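Local coordinates for molybdopterin-guanine dinucleotide biosynthesis protein A (MobA) (Archaeoglobus fulgidus, PDB 3NGW) that probably transfers a nucleotidyl group from GTP in the making of the molybdenum cofactor's guanine dinucleotide form, at residues 11-16 with 179-184; 21-26 with 186-191; 93-98 with 175-180. One frame throughout, in Å; residues are numbered along the deposited sequence.

Contact 1: residues 11-16 with 179-184. With CA (calcium ion), chain C.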
loop_
_atom_site.group_PDB
_atom_site.type_symbol
_atom_site.label_atom_id
_atom_site.label_comp_id
_atom_site.label_asym_id
_atom_site.label_seq_id
_atom_site.Cartn_x
_atom_site.Cartn_y
_atom_site.Cartn_z
ATOM N N GLY A 11 4.112 -13.342 3.900
ATOM C CA GLY A 11 3.329 -14.293 3.131
ATOM C C GLY A 11 3.021 -15.570 3.884
ATOM O O GLY A 11 3.795 -16.525 3.847
ATOM N N ARG A 12 1.882 -15.596 4.567
ATOM C CA ARG A 12 1.501 -16.770 5.333
ATOM C C ARG A 12 0.947 -17.861 4.437
ATOM O O ARG A 12 1.438 -18.992 4.448
ATOM C CB ARG A 12 0.460 -16.404 6.382
ATOM C CG ARG A 12 0.582 -17.223 7.640
ATOM C CD ARG A 12 0.861 -16.313 8.807
ATOM N NE ARG A 12 1.946 -16.819 9.635
ATOM C CZ ARG A 12 2.514 -16.126 10.616
ATOM N NH1 ARG A 12 2.093 -14.896 10.889
ATOM N NH2 ARG A 12 3.507 -16.655 11.318
ATOM N N ARG A 13 -0.077 -17.527 3.659
ATOM C CA ARG A 13 -0.679 -18.505 2.766
ATOM C C ARG A 13 0.247 -18.896 1.603
ATOM O O ARG A 13 -0.025 -19.871 0.908
ATOM C CB ARG A 13 -2.018 -17.990 2.212
ATOM C CG ARG A 13 -3.187 -17.898 3.213
ATOM C CD ARG A 13 -3.513 -19.240 3.877
ATOM N NE ARG A 13 -3.263 -20.361 2.977
ATOM C CZ ARG A 13 -4.036 -20.700 1.948
ATOM N NH1 ARG A 13 -3.708 -21.731 1.183
ATOM N NH2 ARG A 13 -5.144 -20.029 1.690
ATOM N N ILE A 14 1.336 -18.155 1.383
ATOM C CA ILE A 14 2.258 -18.496 0.294
ATOM C C ILE A 14 3.584 -19.090 0.761
ATOM O O ILE A 14 4.452 -19.419 -0.052
ATOM C CB ILE A 14 2.553 -17.296 -0.640
ATOM C CG1 ILE A 14 2.770 -16.028 0.169
ATOM C CG2 ILE A 14 1.403 -17.122 -1.631
ATOM C CD1 ILE A 14 1.479 -15.415 0.701
ATOM N N GLY A 15 3.731 -19.228 2.074
ATOM C CA GLY A 15 4.933 -19.810 2.647
ATOM C C GLY A 15 6.254 -19.142 2.323
ATOM O O GLY A 15 7.255 -19.826 2.103
HETATM N N MSE A 16 6.260 -17.811 2.303
HETATM C CA MSE A 16 7.471 -17.050 2.022
HETATM C C MSE A 16 7.173 -15.555 2.035
HETATM O O MSE A 16 6.088 -15.130 1.642
HETATM C CB MSE A 16 8.048 -17.443 0.664
HETATM C CG MSE A 16 7.171 -17.069 -0.511
HETATM SE SE MSE A 16 8.104 -17.306 -2.185
HETATM C CE MSE A 16 7.332 -19.013 -2.696
ATOM N N ILE A 179 -2.134 -10.500 -4.313
ATOM C CA ILE A 179 -1.498 -11.808 -4.284
ATOM C C ILE A 179 -1.380 -12.265 -2.837
ATOM O O ILE A 179 -0.533 -11.766 -2.096
ATOM C CB ILE A 179 -0.083 -11.786 -4.859
ATOM C CG1 ILE A 179 -0.116 -11.375 -6.330
ATOM C CG2 ILE A 179 0.558 -13.159 -4.690
ATOM C CD1 ILE A 179 1.251 -11.394 -6.992
ATOM N N ASN A 180 -2.223 -13.212 -2.430
ATOM C CA ASN A 180 -2.181 -13.709 -1.054
ATOM C C ASN A 180 -2.137 -15.232 -0.945
ATOM O O ASN A 180 -1.576 -15.768 0.008
ATOM C CB ASN A 180 -3.397 -13.210 -0.263
ATOM C CG ASN A 180 -3.493 -11.693 -0.221
ATOM O OD1 ASN A 180 -3.755 -11.046 -1.236
ATOM N ND2 ASN A 180 -3.277 -11.117 0.960
ATOM N N THR A 181 -2.729 -15.925 -1.914
ATOM C CA THR A 181 -2.790 -17.383 -1.884
ATOM C C THR A 181 -2.287 -18.096 -3.143
ATOM O O THR A 181 -2.105 -17.483 -4.183
ATOM C CB THR A 181 -4.226 -17.838 -1.638
ATOM O OG1 THR A 181 -5.085 -17.221 -2.602
ATOM C CG2 THR A 181 -4.674 -17.453 -0.263
ATOM N N PRO A 182 -2.074 -19.419 -3.060
ATOM C CA PRO A 182 -1.590 -20.199 -4.206
ATOM C C PRO A 182 -2.291 -19.910 -5.532
ATOM O O PRO A 182 -1.633 -19.803 -6.566
ATOM C CB PRO A 182 -1.785 -21.637 -3.746
ATOM C CG PRO A 182 -1.481 -21.533 -2.265
ATOM C CD PRO A 182 -2.260 -20.285 -1.880
ATOM N N ASP A 183 -3.617 -19.793 -5.517
ATOM C CA ASP A 183 -4.335 -19.502 -6.752
ATOM C C ASP A 183 -3.973 -18.120 -7.342
ATOM O O ASP A 183 -4.119 -17.899 -8.544
ATOM C CB ASP A 183 -5.853 -19.617 -6.543
ATOM C CG ASP A 183 -6.349 -18.833 -5.343
ATOM O OD1 ASP A 183 -7.373 -18.147 -5.475
ATOM O OD2 ASP A 183 -5.734 -18.914 -4.266
ATOM N N ASP A 184 -3.492 -17.203 -6.504
ATOM C CA ASP A 184 -3.094 -15.885 -6.969
ATOM C C ASP A 184 -1.779 -15.935 -7.737
ATOM O O ASP A 184 -1.661 -15.294 -8.773
ATOM C CB ASP A 184 -2.939 -14.911 -5.803
ATOM C CG ASP A 184 -4.252 -14.623 -5.106
ATOM O OD1 ASP A 184 -5.294 -14.676 -5.783
ATOM O OD2 ASP A 184 -4.250 -14.334 -3.889
HETATM CA CA CA C . -6.998 -13.562 -4.084
#
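Two bends, at chi2 (-58°) and chi3 (-33°), curl the Arg13 side chain round toward Thr181 and Pro182, which its guanidinium meets obliquely. Arg13 NH2 comes to 3.3 Å from Thr181 CG2, and Arg13 CB approaches the same methyl, which therefore sits within the curve of the arginine chain. Arg13 NH1 lies 3.7 Å from Pro182 CD, the arginine and the proline ring crossing at about a right angle. Ile14 holds CG1 in the cleft between its own N and C (chi1 43°), and the next torsion turns Ile14 CD1 onto Asn180 O, 3.2 Å away. Arg13 CB reaches Asn180 O at 3.2 Å as well, and Ile14 CG2 stands a little farther off, leaving the carbonyl flanked by aliphatic carbons. Arg13 and Ile14 are the two central residues of a type I turn from Arg12 to Gly15, part of a glycine-rich loop after strand 2-6 that is consistent with the nucleotide-binding loop of this transferase family. Leu185 extends the apolar support under Ile14. On the other segment, Asp184 in the first turn of helix 182-194 reaches back to the chain that leads into it. Asp184 OD2 accepts from Asn180 N at 2.7 Å, on the anti side. Thr181 N gives to Asp184 OD2 at 3.0 Å, from above the carboxylate plane. The same carboxylate binds a calcium ion through both oxygens, Asp184 OD1 at 2.7 Å and OD2 at 2.9 Å. The chemistry is thus divided: the glycine-rich loop leans on 179-184 through van der Waals contact, with little demand on direction, whereas directional bonds tie the helix entrance to the carboxylate that holds the metal.

Contact 2: residues 21-26 with 186-191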
loop_
_atom_site.group_PDB
_atom_site.type_symbol
_atom_site.label_atom_id
_atom_site.label_comp_id
_atom_site.label_asym_id
_atom_site.label_seq_id
_atom_site.Cartn_x
_atom_site.Cartn_y
_atom_site.Cartn_z
ATOM N N VAL A 21 8.731 -13.281 -3.248
ATOM C CA VAL A 21 7.901 -13.959 -4.241
ATOM C C VAL A 21 8.382 -13.659 -5.661
ATOM O O VAL A 21 8.637 -12.505 -6.013
ATOM C CB VAL A 21 6.428 -13.527 -4.124
ATOM C CG1 VAL A 21 5.591 -14.217 -5.184
ATOM C CG2 VAL A 21 5.909 -13.847 -2.737
HETATM N N MSE A 22 8.500 -14.707 -6.470
HETATM C CA MSE A 22 8.965 -14.575 -7.849
HETATM C C MSE A 22 7.833 -14.361 -8.834
HETATM O O MSE A 22 7.009 -15.247 -9.045
HETATM C CB MSE A 22 9.746 -15.822 -8.259
HETATM C CG MSE A 22 11.098 -15.934 -7.599
HETATM SE SE MSE A 22 12.330 -14.612 -8.287
HETATM C CE MSE A 22 12.962 -15.617 -9.835
ATOM N N LEU A 23 7.806 -13.186 -9.443
ATOM C CA LEU A 23 6.782 -12.863 -10.415
ATOM C C LEU A 23 7.479 -12.655 -11.749
ATOM O O LEU A 23 8.229 -11.696 -11.914
ATOM C CB LEU A 23 6.065 -11.585 -10.018
ATOM C CG LEU A 23 4.542 -11.564 -10.117
ATOM C CD1 LEU A 23 4.122 -10.116 -10.255
ATOM C CD2 LEU A 23 4.042 -12.374 -11.301
ATOM N N CYS A 24 7.236 -13.556 -12.693
ATOM C CA CYS A 24 7.851 -13.466 -14.008
ATOM C C CYS A 24 9.359 -13.316 -13.898
ATOM O O CYS A 24 9.956 -12.468 -14.555
ATOM C CB CYS A 24 7.266 -12.294 -14.801
ATOM S SG CYS A 24 5.847 -12.767 -15.851
ATOM N N GLY A 25 9.964 -14.146 -13.051
ATOM C CA GLY A 25 11.405 -14.129 -12.879
ATOM C C GLY A 25 11.991 -12.973 -12.092
ATOM O O GLY A 25 13.213 -12.804 -12.052
ATOM N N LYS A 26 11.135 -12.178 -11.460
ATOM C CA LYS A 26 11.602 -11.035 -10.678
ATOM C C LYS A 26 10.882 -11.003 -9.331
ATOM O O LYS A 26 9.684 -11.245 -9.262
ATOM C CB LYS A 26 11.330 -9.741 -11.448
ATOM C CG LYS A 26 11.876 -8.481 -10.794
ATOM C CD LYS A 26 11.176 -7.250 -11.358
ATOM C CE LYS A 26 11.334 -7.148 -12.865
ATOM N NZ LYS A 26 10.466 -6.092 -13.450
ATOM N N LYS A 186 -0.604 -18.311 -9.420
ATOM C CA LYS A 186 -0.900 -18.924 -10.703
ATOM C C LYS A 186 -1.472 -17.884 -11.645
ATOM O O LYS A 186 -1.055 -17.800 -12.793
ATOM C CB LYS A 186 -1.899 -20.064 -10.528
ATOM C CG LYS A 186 -2.141 -20.904 -11.774
ATOM C CD LYS A 186 -3.054 -22.090 -11.441
ATOM C CE LYS A 186 -3.278 -23.023 -12.622
ATOM N NZ LYS A 186 -4.051 -22.381 -13.709
ATOM N N ARG A 187 -2.425 -17.089 -11.163
ATOM C CA ARG A 187 -3.025 -16.061 -12.012
ATOM C C ARG A 187 -2.035 -14.927 -12.260
ATOM O O ARG A 187 -1.862 -14.483 -13.396
ATOM C CB ARG A 187 -4.305 -15.496 -11.383
ATOM C CG ARG A 187 -5.416 -15.262 -12.408
ATOM C CD ARG A 187 -5.982 -13.843 -12.394
ATOM N NE ARG A 187 -6.772 -13.546 -11.201
ATOM C CZ ARG A 187 -7.492 -12.435 -11.037
ATOM N NH1 ARG A 187 -8.177 -12.239 -9.916
ATOM N NH2 ARG A 187 -7.536 -11.519 -12.000
ATOM N N ALA A 188 -1.394 -14.463 -11.189
ATOM C CA ALA A 188 -0.411 -13.389 -11.278
ATOM C C ALA A 188 0.578 -13.690 -12.393
ATOM O O ALA A 188 0.929 -12.809 -13.173
ATOM C CB ALA A 188 0.323 -13.235 -9.959
ATOM N N GLU A 189 1.019 -14.940 -12.463
ATOM C CA GLU A 189 1.953 -15.364 -13.495
ATOM C C GLU A 189 1.365 -15.167 -14.881
ATOM O O GLU A 189 2.031 -14.628 -15.755
ATOM C CB GLU A 189 2.323 -16.836 -13.323
ATOM C CG GLU A 189 3.621 -17.087 -12.580
ATOM C CD GLU A 189 4.825 -16.461 -13.268
ATOM O OE1 GLU A 189 4.976 -16.620 -14.499
ATOM O OE2 GLU A 189 5.634 -15.820 -12.570
ATOM N N GLU A 190 0.123 -15.598 -15.086
ATOM C CA GLU A 190 -0.516 -15.461 -16.395
ATOM C C GLU A 190 -0.614 -13.995 -16.801
ATOM O O GLU A 190 -0.420 -13.650 -17.963
ATOM C CB GLU A 190 -1.925 -16.066 -16.380
ATOM C CG GLU A 190 -2.053 -17.408 -15.663
ATOM C CD GLU A 190 -3.482 -17.972 -15.692
ATOM O OE1 GLU A 190 -4.453 -17.181 -15.586
ATOM O OE2 GLU A 190 -3.630 -19.215 -15.803
ATOM N N ILE A 191 -0.920 -13.140 -15.834
ATOM C CA ILE A 191 -1.054 -11.711 -16.081
ATOM C C ILE A 191 0.275 -11.080 -16.493
ATOM O O ILE A 191 0.346 -10.406 -17.521
ATOM C CB ILE A 191 -1.606 -10.983 -14.828
ATOM C CG1 ILE A 191 -3.038 -11.453 -14.556
ATOM C CG2 ILE A 191 -1.573 -9.478 -15.025
ATOM C CD1 ILE A 191 -3.634 -10.907 -13.285
HETATM O O HOH W 1 8.619 -16.415 -12.081
#
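Cys24 and Glu189 bring the two backbones together, their CA atoms 6.2 Å apart where a tight hairpin faces helix 182-194. The hairpin closes in a type I' turn from Leu23 to Lys26, with Cys24 and Gly25 both at positive phi in its centre. A pair of backbone bonds shuts it, Leu23 N to Lys26 O at 2.7 Å and Lys26 N to Leu23 O at 3.0 Å. The Cys24 N-H is left pointing at the helix, and Glu189 answers it. Bent at chi2 (-60°), the glutamate chain lays its carboxylate against the turn, and Glu189 OE2 accepts a hydrogen bond from Cys24 N at 2.8 Å. The bond is nearly straight, 165° at the hydrogen, and arrives on the syn side of the carboxylate, 23° out of its plane. A water strengthens the grip: it accepts from Gly25 N at 2.8 Å and donates to Glu189 OE2 at 3.1 Å, tying a second amide of the turn to the same oxygen. Beside these polar groups lies a smaller apolar patch, in which Leu23 CD2 rests 4.0 Å from Ala188 CB and also touches the carbonyl of Ala188. A covalent link complements the hydrogen bonds, for Cys24 SG forms a disulfide with Cys192, three residues beyond Glu189 on the same helix. The hairpin is in this way pinned to the closing helix of the modelled chain by a hydrogen bond, a water bridge and the disulfide. It also packs on helix 28-36, which follows directly: Leu23 packs on Leu28, Leu23 O accepts from Trp31 NE1, and Lys26 makes a cation-pi contact with Trp31 and a salt bridge to Glu34. The two-stranded unit 22-23 and 26-27 thus bridges helices 28-36 and 182-194.

Contact 3: residues 93-98 with 175-180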
loop_
_atom_site.group_PDB
_atom_site.type_symbol
_atom_site.label_atom_id
_atom_site.label_comp_id
_atom_site.label_asym_id
_atom_site.label_seq_id
_atom_site.Cartn_x
_atom_site.Cartn_y
_atom_site.Cartn_z
HETATM N N MSE A 93 -0.120 -5.849 -4.303
HETATM C CA MSE A 93 -0.682 -5.453 -5.591
HETATM C C MSE A 93 0.481 -4.998 -6.484
HETATM O O MSE A 93 0.838 -3.821 -6.498
HETATM C CB MSE A 93 -1.689 -4.314 -5.382
HETATM C CG MSE A 93 -2.972 -4.753 -4.688
HETATM SE SE MSE A 93 -4.150 -3.314 -4.121
HETATM C CE MSE A 93 -3.673 -3.249 -2.240
ATOM N N PRO A 94 1.088 -5.928 -7.236
ATOM C CA PRO A 94 2.215 -5.615 -8.119
ATOM C C PRO A 94 1.868 -4.997 -9.469
ATOM O O PRO A 94 2.761 -4.541 -10.179
ATOM C CB PRO A 94 2.880 -6.966 -8.294
ATOM C CG PRO A 94 1.690 -7.850 -8.420
ATOM C CD PRO A 94 0.818 -7.376 -7.259
ATOM N N PHE A 95 0.586 -4.983 -9.825
ATOM C CA PHE A 95 0.170 -4.433 -11.110
ATOM C C PHE A 95 -0.456 -3.055 -11.028
ATOM O O PHE A 95 -1.077 -2.607 -11.989
ATOM C CB PHE A 95 -0.812 -5.384 -11.790
ATOM C CG PHE A 95 -0.284 -6.771 -11.945
ATOM C CD1 PHE A 95 0.943 -6.991 -12.564
ATOM C CD2 PHE A 95 -0.997 -7.857 -11.455
ATOM C CE1 PHE A 95 1.454 -8.276 -12.702
ATOM C CE2 PHE A 95 -0.502 -9.146 -11.586
ATOM C CZ PHE A 95 0.731 -9.356 -12.209
ATOM N N VAL A 96 -0.293 -2.382 -9.892
ATOM C CA VAL A 96 -0.867 -1.059 -9.727
ATOM C C VAL A 96 -0.409 -0.112 -10.816
ATOM O O VAL A 96 0.763 -0.094 -11.182
ATOM C CB VAL A 96 -0.502 -0.443 -8.375
ATOM C CG1 VAL A 96 -0.922 1.019 -8.352
ATOM C CG2 VAL A 96 -1.193 -1.206 -7.253
ATOM N N LYS A 97 -1.350 0.671 -11.334
ATOM C CA LYS A 97 -1.050 1.640 -12.375
ATOM C C LYS A 97 -0.801 3.020 -11.785
ATOM O O LYS A 97 -1.651 3.581 -11.093
ATOM C CB LYS A 97 -2.180 1.689 -13.406
ATOM C CG LYS A 97 -1.988 0.667 -14.514
ATOM C CD LYS A 97 -3.006 0.797 -15.627
ATOM C CE LYS A 97 -2.395 0.360 -16.966
ATOM N NZ LYS A 97 -1.694 -0.971 -16.881
ATOM N N PRO A 98 0.387 3.582 -12.052
ATOM C CA PRO A 98 0.775 4.905 -11.552
ATOM C C PRO A 98 -0.268 5.970 -11.863
ATOM O O PRO A 98 -0.459 6.898 -11.082
ATOM C CB PRO A 98 2.107 5.158 -12.256
ATOM C CG PRO A 98 2.686 3.770 -12.372
ATOM C CD PRO A 98 1.475 2.986 -12.851
ATOM N N SER A 175 -5.072 -2.931 -11.120
ATOM C CA SER A 175 -4.358 -2.312 -10.009
ATOM C C SER A 175 -4.795 -2.881 -8.653
ATOM O O SER A 175 -4.048 -2.817 -7.676
ATOM C CB SER A 175 -4.592 -0.791 -10.011
ATOM O OG SER A 175 -4.096 -0.173 -11.179
ATOM N N PHE A 176 -6.001 -3.444 -8.614
ATOM C CA PHE A 176 -6.588 -3.995 -7.389
ATOM C C PHE A 176 -6.345 -5.481 -7.157
ATOM O O PHE A 176 -6.760 -6.040 -6.143
ATOM C CB PHE A 176 -8.089 -3.698 -7.388
ATOM C CG PHE A 176 -8.403 -2.239 -7.258
ATOM C CD1 PHE A 176 -8.398 -1.627 -6.009
ATOM C CD2 PHE A 176 -8.620 -1.457 -8.385
ATOM C CE1 PHE A 176 -8.603 -0.248 -5.875
ATOM C CE2 PHE A 176 -8.826 -0.080 -8.267
ATOM C CZ PHE A 176 -8.813 0.527 -7.006
ATOM N N PHE A 177 -5.664 -6.118 -8.096
ATOM C CA PHE A 177 -5.364 -7.532 -7.988
ATOM C C PHE A 177 -4.367 -7.776 -6.859
ATOM O O PHE A 177 -3.270 -7.221 -6.847
ATOM C CB PHE A 177 -4.816 -8.026 -9.326
ATOM C CG PHE A 177 -4.311 -9.431 -9.296
ATOM C CD1 PHE A 177 -2.958 -9.692 -9.143
ATOM C CD2 PHE A 177 -5.187 -10.498 -9.403
ATOM C CE1 PHE A 177 -2.488 -10.997 -9.096
ATOM C CE2 PHE A 177 -4.722 -11.802 -9.357
ATOM C CZ PHE A 177 -3.373 -12.053 -9.204
ATOM N N ASN A 178 -4.760 -8.608 -5.901
ATOM C CA ASN A 178 -3.899 -8.915 -4.771
ATOM C C ASN A 178 -3.328 -10.318 -4.864
ATOM O O ASN A 178 -3.953 -11.214 -5.428
ATOM C CB ASN A 178 -4.689 -8.783 -3.462
ATOM C CG ASN A 178 -4.791 -7.344 -2.973
ATOM O OD1 ASN A 178 -3.968 -6.888 -2.178
ATOM N ND2 ASN A 178 -5.795 -6.624 -3.453
ATOM N N ILE A 179 -2.134 -10.500 -4.313
ATOM C CA ILE A 179 -1.498 -11.808 -4.284
ATOM C C ILE A 179 -1.380 -12.265 -2.837
ATOM O O ILE A 179 -0.533 -11.766 -2.096
ATOM C CB ILE A 179 -0.083 -11.786 -4.859
ATOM C CG1 ILE A 179 -0.116 -11.375 -6.330
ATOM C CG2 ILE A 179 0.558 -13.159 -4.690
ATOM C CD1 ILE A 179 1.251 -11.394 -6.992
ATOM N N ASN A 180 -2.223 -13.212 -2.430
ATOM C CA ASN A 180 -2.181 -13.709 -1.054
ATOM C C ASN A 180 -2.137 -15.232 -0.945
ATOM O O ASN A 180 -1.576 -15.768 0.008
ATOM C CB ASN A 180 -3.397 -13.210 -0.263
ATOM C CG ASN A 180 -3.493 -11.693 -0.221
ATOM O OD1 ASN A 180 -3.755 -11.046 -1.236
ATOM N ND2 ASN A 180 -3.277 -11.117 0.960
HETATM O O HOH W 2 -2.382 -5.411 -8.456
#
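The loop that leaves strand 86-90, of sequence Asp-Met-Pro-Phe, lies against the chain that leads to helix 182-194. CG of selenomethionine Met93 comes 3.3 Å from Phe177 O and 3.4 Å from Asn178 OD1, its chain running side by side with Asn178. Met93 SE lies 3.6 Å from Ser175 O. Pro94 turns its CG to Ile179 CD1, at 3.8 Å, and also covers one face of the Phe95 ring. Such a loop at the C-terminal end of a central parallel strand is where nucleotidyltransferases of the GT-A clan usually build their active site. A calcium ion lies about 5 Å from the nearest atom of the Asn178 side chain. The Phe95 and Phe177 rings lie alongside each other, planes at 35°, with Phe177 CD1 at the edge of the Phe95 ring, 3.5 Å from Phe95 CE2. Ser175 OG, anti to its carbonyl carbon (chi1 -62°), accepts a hydrogen bond from Lys97 N at 2.9 Å and also hydrogen-bonds Asp170. With an alanine in place of Ser175, the Lys97 amide before helix 98-111 and the Asp170 carboxylate would probably each be left without this partner. Val96 CG2 meets Ser175 O at 3.3 Å.

Overall arrangement
Contact 3 is the buried one, nearest of the three to the centre of the chain's fold; contact 2 is partly buried and contact 1 lies at the surface. Contacts 1 and 2 both use helix 182-194, at its first turn and farther along, and contact 3 takes the chain just before it, sharing Ile179 and Asn180 with contact 1. Ile179 of contact 3 also touches contact 2, its CD1 3.6 Å from Ala188 CB. Phe95 and Phe177 lean on the helix, at Ile191 and Arg187. Chemistry follows place: mostly aromatic and aliphatic packing with one hydrogen bond in contact 3, a carboxylate, water and disulfide in contact 2, van der Waals contact beside a metal site in contact 1.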